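Local coordinates for protein epsin-1 (Saccharomyces cerevisiae, PDB 5LOZ) that binds phosphoinositide-rich membranes through its ENTH domain and, as an endocytic adaptor that also binds clathrin and ubiquitin, is required for endocytosis and actin localization, at residues 27-32 with 64-69; 55-60 with 107-112; 116-119 with 124-127. One frame throughout, in Å; residues are numbered along the deposited sequence.

Interaction 1 of 3, residues 27-32 with 64-69; sequences IELAEK and LTVIDY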
loop_
_atom_site.group_PDB
_atom_site.type_symbol
_atom_site.label_atom_id
_atom_site.label_comp_id
_atom_site.label_asym_id
_atom_site.label_seq_id
_atom_site.Cartn_x
_atom_site.Cartn_y
_atom_site.Cartn_z
ATOM N N ILE A 27 -2.298 -11.505 0.543
ATOM C CA ILE A 27 -1.716 -12.565 1.351
ATOM C C ILE A 27 -0.340 -12.919 0.828
ATOM O O ILE A 27 0.631 -13.025 1.604
ATOM C CB ILE A 27 -2.640 -13.812 1.378
ATOM C CG1 ILE A 27 -3.875 -13.541 2.234
ATOM C CG2 ILE A 27 -1.881 -15.083 1.878
ATOM C CD1 ILE A 27 -4.954 -14.480 1.954
ATOM N N GLU A 28 -0.225 -13.060 -0.496
ATOM C CA GLU A 28 1.059 -13.380 -1.081
ATOM C C GLU A 28 2.079 -12.247 -0.895
ATOM O O GLU A 28 3.233 -12.508 -0.664
ATOM C CB GLU A 28 0.886 -13.743 -2.566
ATOM C CG GLU A 28 2.042 -14.553 -3.099
ATOM C CD GLU A 28 1.807 -15.142 -4.492
ATOM O OE1 GLU A 28 2.822 -15.578 -5.107
ATOM O OE2 GLU A 28 0.636 -15.163 -4.959
ATOM N N LEU A 29 1.655 -10.978 -1.010
ATOM C CA LEU A 29 2.576 -9.839 -0.820
ATOM C C LEU A 29 3.065 -9.746 0.637
ATOM O O LEU A 29 4.236 -9.468 0.894
ATOM C CB LEU A 29 1.902 -8.522 -1.261
ATOM C CG LEU A 29 1.755 -8.335 -2.776
ATOM C CD1 LEU A 29 0.865 -7.160 -3.111
ATOM C CD2 LEU A 29 3.142 -8.152 -3.466
ATOM N N ALA A 30 2.184 -10.061 1.591
ATOM C CA ALA A 30 2.564 -10.052 2.991
ATOM C C ALA A 30 3.546 -11.172 3.305
ATOM O O ALA A 30 4.533 -10.948 4.018
ATOM C CB ALA A 30 1.346 -10.060 3.907
ATOM N N GLU A 31 3.353 -12.346 2.703
ATOM C CA GLU A 31 4.274 -13.469 2.890
ATOM C C GLU A 31 5.622 -13.148 2.276
ATOM O O GLU A 31 6.678 -13.323 2.895
ATOM C CB GLU A 31 3.688 -14.762 2.293
ATOM C CG GLU A 31 2.568 -15.380 3.126
ATOM C CD GLU A 31 3.036 -15.830 4.543
ATOM O OE1 GLU A 31 4.244 -16.098 4.724
ATOM O OE2 GLU A 31 2.180 -15.942 5.454
ATOM N N LYS A 32 5.587 -12.585 1.088
ATOM C CA LYS A 32 6.825 -12.219 0.393
ATOM C C LYS A 32 7.627 -11.114 1.054
ATOM O O LYS A 32 8.858 -11.084 0.922
ATOM C CB LYS A 32 6.546 -11.942 -1.074
ATOM C CG LYS A 32 6.253 -13.210 -1.868
ATOM C CD LYS A 32 6.135 -12.976 -3.381
ATOM C CE LYS A 32 5.917 -14.321 -4.104
ATOM N NZ LYS A 32 6.321 -14.269 -5.553
ATOM N N LEU A 64 -1.854 1.987 -1.630
ATOM C CA LEU A 64 -2.162 2.308 -0.245
ATOM C C LEU A 64 -2.841 1.173 0.441
ATOM O O LEU A 64 -2.583 0.915 1.642
ATOM C CB LEU A 64 -3.009 3.591 -0.158
ATOM C CG LEU A 64 -2.336 4.933 -0.498
ATOM C CD1 LEU A 64 -3.393 6.056 -0.643
ATOM C CD2 LEU A 64 -1.265 5.324 0.563
ATOM N N THR A 65 -3.703 0.457 -0.277
ATOM C CA THR A 65 -4.358 -0.775 0.240
ATOM C C THR A 65 -3.345 -1.878 0.534
ATOM O O THR A 65 -3.415 -2.536 1.574
ATOM C CB THR A 65 -5.428 -1.334 -0.743
ATOM O OG1 THR A 65 -6.397 -0.310 -0.994
ATOM C CG2 THR A 65 -6.116 -2.537 -0.195
ATOM N N VAL A 66 -2.408 -2.070 -0.385
ATOM C CA VAL A 66 -1.336 -3.003 -0.179
ATOM C C VAL A 66 -0.511 -2.586 1.042
ATOM O O VAL A 66 -0.248 -3.427 1.926
ATOM C CB VAL A 66 -0.450 -3.131 -1.435
ATOM C CG1 VAL A 66 0.734 -3.990 -1.171
ATOM C CG2 VAL A 66 -1.283 -3.673 -2.605
ATOM N N ILE A 67 -0.118 -1.297 1.120
ATOM C CA ILE A 67 0.685 -0.846 2.274
ATOM C C ILE A 67 -0.022 -1.085 3.631
ATOM O O ILE A 67 0.593 -1.496 4.618
ATOM C CB ILE A 67 1.167 0.590 2.131
ATOM C CG1 ILE A 67 2.051 0.732 0.900
ATOM C CG2 ILE A 67 1.906 1.042 3.428
ATOM C CD1 ILE A 67 2.388 2.122 0.533
ATOM N N ASP A 68 -1.332 -0.831 3.669
ATOM C CA ASP A 68 -2.128 -1.041 4.873
ATOM C C ASP A 68 -2.051 -2.506 5.308
ATOM O O ASP A 68 -1.832 -2.780 6.513
ATOM C CB ASP A 68 -3.559 -0.575 4.653
ATOM C CG ASP A 68 -4.501 -1.063 5.725
ATOM O OD1 ASP A 68 -4.471 -0.444 6.791
ATOM O OD2 ASP A 68 -5.190 -2.111 5.521
ATOM N N TYR A 69 -2.236 -3.437 4.368
ATOM C CA TYR A 69 -2.200 -4.855 4.667
ATOM C C TYR A 69 -0.797 -5.272 5.156
ATOM O O TYR A 69 -0.651 -6.081 6.074
ATOM C CB TYR A 69 -2.574 -5.682 3.466
ATOM C CG TYR A 69 -2.987 -7.095 3.797
ATOM C CD1 TYR A 69 -4.286 -7.384 4.174
ATOM C CD2 TYR A 69 -2.087 -8.143 3.731
ATOM C CE1 TYR A 69 -4.692 -8.668 4.467
ATOM C CE2 TYR A 69 -2.484 -9.454 4.027
ATOM C CZ TYR A 69 -3.798 -9.705 4.403
ATOM O OH TYR A 69 -4.279 -10.960 4.711
#
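Tyr69 reaches from helix 57-73 to helix 23-32 and meets two residues there, Ala30 and Ile27. The methyl of Ala30 sits at the edge of the ring, close to its plane, with CB 3.9 Å from both CE2 and CD2 of Tyr69. Farther out, the phenol oxygen meets the aliphatic part of Ile27 at a slant, Tyr69 OH to Ile27 CG1 being 3.6 Å. This reach depends on the first torsion of Tyr69 (chi1 -161°), which swings CG opposite the backbone N and lays the ring across the gap between the helices. The short segments pass at -55° with their axes 9.9 Å apart, as two neighbouring helices of the alpha-alpha superhelix that makes up the ENTH domain. One turn back from Tyr69, Val66 takes up the other end of the contact. Both of its methyls face Leu29 CD1, CG1 at 3.7 Å and CG2 at 4.1 Å, and the two side chains run roughly perpendicular. Leu29 also touches Leu9 of helix 5-13 and Ile42 of helix 36-50, within the core. The Ile27 end lies toward the surface. On its own helix Tyr69 stacks with the ring of Phe73.

Interaction 2 of 3, residues 55-60 with 107-112; sequences KYWRHI and QIVRVK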
loop_
_atom_site.group_PDB
_atom_site.type_symbol
_atom_site.label_atom_id
_atom_site.label_comp_id
_atom_site.label_asym_id
_atom_site.label_seq_id
_atom_site.Cartn_x
_atom_site.Cartn_y
_atom_site.Cartn_z
ATOM N N LYS A 55 -4.612 10.862 -13.096
ATOM C CA LYS A 55 -5.347 9.988 -14.001
ATOM C C LYS A 55 -5.239 8.526 -13.553
ATOM O O LYS A 55 -6.174 7.746 -13.668
ATOM C CB LYS A 55 -4.781 10.130 -15.424
ATOM C CG LYS A 55 -5.396 9.221 -16.434
ATOM C CD LYS A 55 -4.722 9.409 -17.815
ATOM C CE LYS A 55 -5.096 8.283 -18.798
ATOM N NZ LYS A 55 -4.470 8.448 -20.163
ATOM N N TYR A 56 -4.078 8.167 -13.027
ATOM C CA TYR A 56 -3.838 6.813 -12.519
ATOM C C TYR A 56 -4.035 6.732 -11.032
ATOM O O TYR A 56 -3.262 6.071 -10.349
ATOM C CB TYR A 56 -2.429 6.382 -12.888
ATOM C CG TYR A 56 -2.213 6.420 -14.370
ATOM C CD1 TYR A 56 -2.796 5.470 -15.189
ATOM C CD2 TYR A 56 -1.464 7.420 -14.955
ATOM C CE1 TYR A 56 -2.624 5.502 -16.551
ATOM C CE2 TYR A 56 -1.279 7.452 -16.327
ATOM C CZ TYR A 56 -1.867 6.483 -17.123
ATOM O OH TYR A 56 -1.705 6.496 -18.494
ATOM N N TRP A 57 -5.093 7.379 -10.524
ATOM C CA TRP A 57 -5.381 7.342 -9.116
ATOM C C TRP A 57 -5.604 5.917 -8.583
ATOM O O TRP A 57 -5.430 5.683 -7.368
ATOM C CB TRP A 57 -6.593 8.217 -8.782
ATOM C CG TRP A 57 -7.916 7.762 -9.362
ATOM C CD1 TRP A 57 -8.454 8.155 -10.552
ATOM C CD2 TRP A 57 -8.840 6.841 -8.790
ATOM N NE1 TRP A 57 -9.656 7.531 -10.749
ATOM C CE2 TRP A 57 -9.915 6.712 -9.692
ATOM C CE3 TRP A 57 -8.876 6.101 -7.603
ATOM C CZ2 TRP A 57 -11.003 5.875 -9.440
ATOM C CZ3 TRP A 57 -9.951 5.296 -7.359
ATOM C CH2 TRP A 57 -10.999 5.184 -8.265
ATOM N N ARG A 58 -6.022 4.975 -9.444
ATOM C CA ARG A 58 -6.200 3.572 -9.007
ATOM C C ARG A 58 -4.874 2.931 -8.620
ATOM O O ARG A 58 -4.832 2.130 -7.687
ATOM C CB ARG A 58 -6.971 2.720 -10.014
ATOM C CG ARG A 58 -8.415 3.127 -10.208
ATOM C CD ARG A 58 -9.026 2.452 -11.420
ATOM N NE ARG A 58 -10.449 2.837 -11.527
ATOM C CZ ARG A 58 -10.886 3.945 -12.140
ATOM N NH1 ARG A 58 -10.021 4.773 -12.683
ATOM N NH2 ARG A 58 -12.175 4.246 -12.156
ATOM N N HIS A 59 -3.781 3.337 -9.264
ATOM C CA HIS A 59 -2.484 2.882 -8.891
ATOM C C HIS A 59 -2.193 3.273 -7.453
ATOM O O HIS A 59 -1.706 2.466 -6.665
ATOM C CB HIS A 59 -1.389 3.481 -9.784
ATOM C CG HIS A 59 -1.302 2.896 -11.151
ATOM N ND1 HIS A 59 -0.591 3.506 -12.168
ATOM C CD2 HIS A 59 -1.884 1.806 -11.701
ATOM C CE1 HIS A 59 -0.709 2.785 -13.268
ATOM N NE2 HIS A 59 -1.482 1.750 -13.014
ATOM N N ILE A 60 -2.511 4.517 -7.139
ATOM C CA ILE A 60 -2.282 5.116 -5.815
ATOM C C ILE A 60 -3.160 4.472 -4.754
ATOM O O ILE A 60 -2.645 3.998 -3.746
ATOM C CB ILE A 60 -2.561 6.660 -5.833
ATOM C CG1 ILE A 60 -1.773 7.326 -6.988
ATOM C CG2 ILE A 60 -2.240 7.262 -4.512
ATOM C CD1 ILE A 60 -1.864 8.867 -7.024
ATOM N N GLN A 107 -11.437 11.014 -3.092
ATOM C CA GLN A 107 -11.811 10.694 -1.708
ATOM C C GLN A 107 -11.400 9.271 -1.286
ATOM O O GLN A 107 -11.143 9.026 -0.107
ATOM C CB GLN A 107 -13.291 10.884 -1.481
ATOM C CG GLN A 107 -14.157 9.868 -2.161
ATOM C CD GLN A 107 -15.621 10.153 -1.982
ATOM O OE1 GLN A 107 -16.144 10.017 -0.862
ATOM N NE2 GLN A 107 -16.314 10.531 -3.083
ATOM N N ILE A 108 -11.324 8.350 -2.270
ATOM C CA ILE A 108 -10.893 6.990 -2.048
ATOM C C ILE A 108 -9.425 7.017 -1.622
ATOM O O ILE A 108 -9.064 6.387 -0.637
ATOM C CB ILE A 108 -11.131 6.106 -3.310
ATOM C CG1 ILE A 108 -12.641 5.979 -3.600
ATOM C CG2 ILE A 108 -10.501 4.738 -3.128
ATOM C CD1 ILE A 108 -13.038 5.374 -4.987
ATOM N N VAL A 109 -8.587 7.731 -2.363
ATOM C CA VAL A 109 -7.172 7.950 -2.033
ATOM C C VAL A 109 -7.001 8.604 -0.676
ATOM O O VAL A 109 -6.246 8.082 0.165
ATOM C CB VAL A 109 -6.454 8.788 -3.083
ATOM C CG1 VAL A 109 -4.984 9.068 -2.690
ATOM C CG2 VAL A 109 -6.504 8.105 -4.473
ATOM N N ARG A 110 -7.752 9.687 -0.446
ATOM C CA ARG A 110 -7.675 10.446 0.798
ATOM C C ARG A 110 -8.018 9.584 2.036
ATOM O O ARG A 110 -7.297 9.632 3.067
ATOM C CB ARG A 110 -8.609 11.681 0.758
ATOM C CG ARG A 110 -8.190 12.754 -0.253
ATOM C CD ARG A 110 -8.852 14.051 0.031
ATOM N NE ARG A 110 -10.306 14.050 -0.094
ATOM C CZ ARG A 110 -10.959 14.203 -1.262
ATOM N NH1 ARG A 110 -10.287 14.350 -2.379
ATOM N NH2 ARG A 110 -12.269 14.196 -1.321
ATOM N N VAL A 111 -9.135 8.848 1.967
ATOM C CA VAL A 111 -9.514 7.984 3.093
ATOM C C VAL A 111 -8.439 6.907 3.402
ATOM O O VAL A 111 -8.024 6.724 4.557
ATOM C CB VAL A 111 -10.876 7.368 2.910
ATOM C CG1 VAL A 111 -11.133 6.326 3.985
ATOM C CG2 VAL A 111 -11.952 8.460 2.996
ATOM N N LYS A 112 -7.965 6.241 2.375
ATOM C CA LYS A 112 -6.878 5.252 2.559
ATOM C C LYS A 112 -5.580 5.841 3.149
ATOM O O LYS A 112 -4.962 5.243 4.048
ATOM C CB LYS A 112 -6.628 4.516 1.247
ATOM C CG LYS A 112 -7.761 3.547 0.905
ATOM C CD LYS A 112 -7.603 2.957 -0.465
ATOM C CE LYS A 112 -8.805 2.076 -0.841
ATOM N NZ LYS A 112 -8.967 0.935 0.096
#
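Val109 of helix 106-121 drives its two methyls against the first turn of helix 57-73; it has more surface covered than its partners and touches two residues, which makes this the tightly packed part of the contact. Its CG1 meets CG2 of Ile60 at 3.8 Å, the two branched side chains inclined to each other. Its CG2 lies 3.9 Å from the carbonyl oxygen of Trp57 and somewhat farther, 4.3 Å, from Trp57 CB. With chi1 at 177°, Val109 sets CG1 opposite its backbone N, and one methyl reaches Ile60 and the other the backbone carbonyl of Trp57. Phe95 and Leu64 also touch Val109, deepening this buried side. Both helices belong to the all-helical ENTH superhelix, and the contact joins the N-terminal turns of both, 47 residues apart along the chain. Toward the partly exposed side the packing thins to one methyl: Ile108 CD1 approaches the six-membered part of the indole obliquely, 3.9 Å from Trp57 CH2 and equally far from CZ3. The indole is backed by its neighbour Arg58, whose guanidinium lies with one face over Trp57 CZ2, 3.3 Å from the guanidinium plane, while His97 meets the ring with planes inclined at about 35°.

Interaction 3 of 3, residues 116-119 with 124-127; sequences LTAL and ERLN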
loop_
_atom_site.group_PDB
_atom_site.type_symbol
_atom_site.label_atom_id
_atom_site.label_comp_id
_atom_site.label_asym_id
_atom_site.label_seq_id
_atom_site.Cartn_x
_atom_site.Cartn_y
_atom_site.Cartn_z
ATOM N N LEU A 116 -4.127 5.106 6.947
ATOM C CA LEU A 116 -2.756 4.574 7.100
ATOM C C LEU A 116 -1.946 5.428 8.069
ATOM O O LEU A 116 -1.323 4.891 9.000
ATOM C CB LEU A 116 -2.096 4.447 5.737
ATOM C CG LEU A 116 -0.714 3.889 5.557
ATOM C CD1 LEU A 116 -0.516 2.554 6.285
ATOM C CD2 LEU A 116 -0.497 3.793 3.999
ATOM N N THR A 117 -2.006 6.748 7.906
ATOM C CA THR A 117 -1.308 7.656 8.807
ATOM C C THR A 117 -1.863 7.681 10.219
ATOM O O THR A 117 -1.094 7.765 11.210
ATOM C CB THR A 117 -1.253 9.125 8.241
ATOM O OG1 THR A 117 -2.569 9.656 8.140
ATOM C CG2 THR A 117 -0.601 9.151 6.856
ATOM N N ALA A 118 -3.184 7.573 10.358
ATOM C CA ALA A 118 -3.791 7.429 11.666
ATOM C C ALA A 118 -3.284 6.144 12.357
ATOM O O ALA A 118 -2.915 6.169 13.573
ATOM C CB ALA A 118 -5.312 7.414 11.597
ATOM N N LEU A 119 -3.266 5.024 11.621
ATOM C CA LEU A 119 -2.786 3.789 12.167
ATOM C C LEU A 119 -1.304 3.871 12.572
ATOM O O LEU A 119 -0.909 3.345 13.627
ATOM C CB LEU A 119 -3.016 2.631 11.216
ATOM C CG LEU A 119 -2.593 1.232 11.687
ATOM C CD1 LEU A 119 -3.287 0.871 13.050
ATOM C CD2 LEU A 119 -2.917 0.114 10.613
ATOM N N GLU A 124 -0.440 1.834 19.913
ATOM C CA GLU A 124 -1.184 0.831 20.652
ATOM C C GLU A 124 -1.944 -0.040 19.683
ATOM O O GLU A 124 -1.897 -1.259 19.756
ATOM C CB GLU A 124 -2.151 1.479 21.644
ATOM C CG GLU A 124 -1.544 1.877 22.981
ATOM C CD GLU A 124 -2.616 2.146 24.073
ATOM O OE1 GLU A 124 -3.832 1.987 23.809
ATOM O OE2 GLU A 124 -2.234 2.497 25.206
ATOM N N ARG A 125 -2.690 0.602 18.785
ATOM C CA ARG A 125 -3.528 -0.121 17.842
ATOM C C ARG A 125 -2.696 -0.982 16.880
ATOM O O ARG A 125 -3.029 -2.159 16.669
ATOM C CB ARG A 125 -4.411 0.843 17.065
ATOM C CG ARG A 125 -5.516 0.186 16.222
ATOM C CD ARG A 125 -6.619 1.213 15.901
ATOM N NE ARG A 125 -6.541 1.753 14.547
ATOM C CZ ARG A 125 -6.296 3.030 14.264
ATOM N NH1 ARG A 125 -6.106 3.927 15.220
ATOM N NH2 ARG A 125 -6.231 3.420 13.012
ATOM N N LEU A 126 -1.624 -0.430 16.325
ATOM C CA LEU A 126 -0.844 -1.175 15.319
ATOM C C LEU A 126 -0.153 -2.373 15.991
ATOM O O LEU A 126 -0.013 -3.398 15.384
ATOM C CB LEU A 126 0.208 -0.309 14.669
ATOM C CG LEU A 126 0.996 -0.950 13.497
ATOM C CD1 LEU A 126 0.121 -1.610 12.461
ATOM C CD2 LEU A 126 1.897 0.074 12.827
ATOM N N ASN A 127 0.321 -2.175 17.220
ATOM C CA ASN A 127 1.013 -3.221 17.959
ATOM C C ASN A 127 0.123 -4.369 18.268
ATOM O O ASN A 127 0.508 -5.528 18.106
ATOM C CB ASN A 127 1.615 -2.673 19.242
ATOM C CG ASN A 127 2.299 -3.739 20.045
ATOM O OD1 ASN A 127 3.227 -4.362 19.569
ATOM N ND2 ASN A 127 1.823 -3.970 21.250
#
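Leu119 projects from helix 106-121 into the angle of an alpha-helical hairpin, whose second arm, helix 123-133, supplies Arg125 and Leu126; the pair closes the C-terminal end of the ENTH superhelix. The branches of Leu119 divide the work. CD1 lies over one face of the Arg125 guanidinium, 3.7 Å from NE, with the leucine and the arginine chain set aslant. CD2 turns to Leu126 and stands 4.0 Å from its CD1, these two leucines lying nearly square to one another. Arg125 folds back over the hairpin: CG lies opposite the backbone N (chi1 -169°), and a bend at chi3, 102°, turns the guanidinium back toward the first arm. Its aliphatic part is used too, CG resting 3.9 Å from Leu119 CD1. The charge at its far end is met by a salt bridge from NH1 to Asp122 in the turn, which ties the guanidinium down while Leu119 packs against its flat side. Replacing Leu119 by an alanine would probably leave the guanidinium face and the Leu126 methyl without their shared partner, opening a gap where the two arms now meet. Leu119 also touches Ile71 of helix 57-73, linking the hairpin to the core, whereas Ala118 lies at the exposed margin and its CB meets Arg125 only loosely. At the end of Arg125, NH2 comes nearer to the backbone than to the Leu119 methyls, 3.6 Å from Leu119 CA.

How the interactions relate
The three contacts lie within one ENTH domain and join neighbouring helices of its superhelix. Helix 57-73 is shared by interactions 1 and 2, meeting helix 23-32 through its middle turns and helix 106-121 through its first; helix 106-121 then carries on into interaction 3. The centres of interactions 1 and 2 are about 17 Å apart, 1 and 3 about 16 Å, and 2 and 3 about 20 Å. Along the chain the segments of interactions 1 and 2 alternate, while interaction 3 follows both. Packing of Leu64 and Ile67 on Leu116 connects interactions 1 and 3, and Thr65 hydrogen-bonds Lys112 between 1 and 2, so early, middle and late helices form one compact unit.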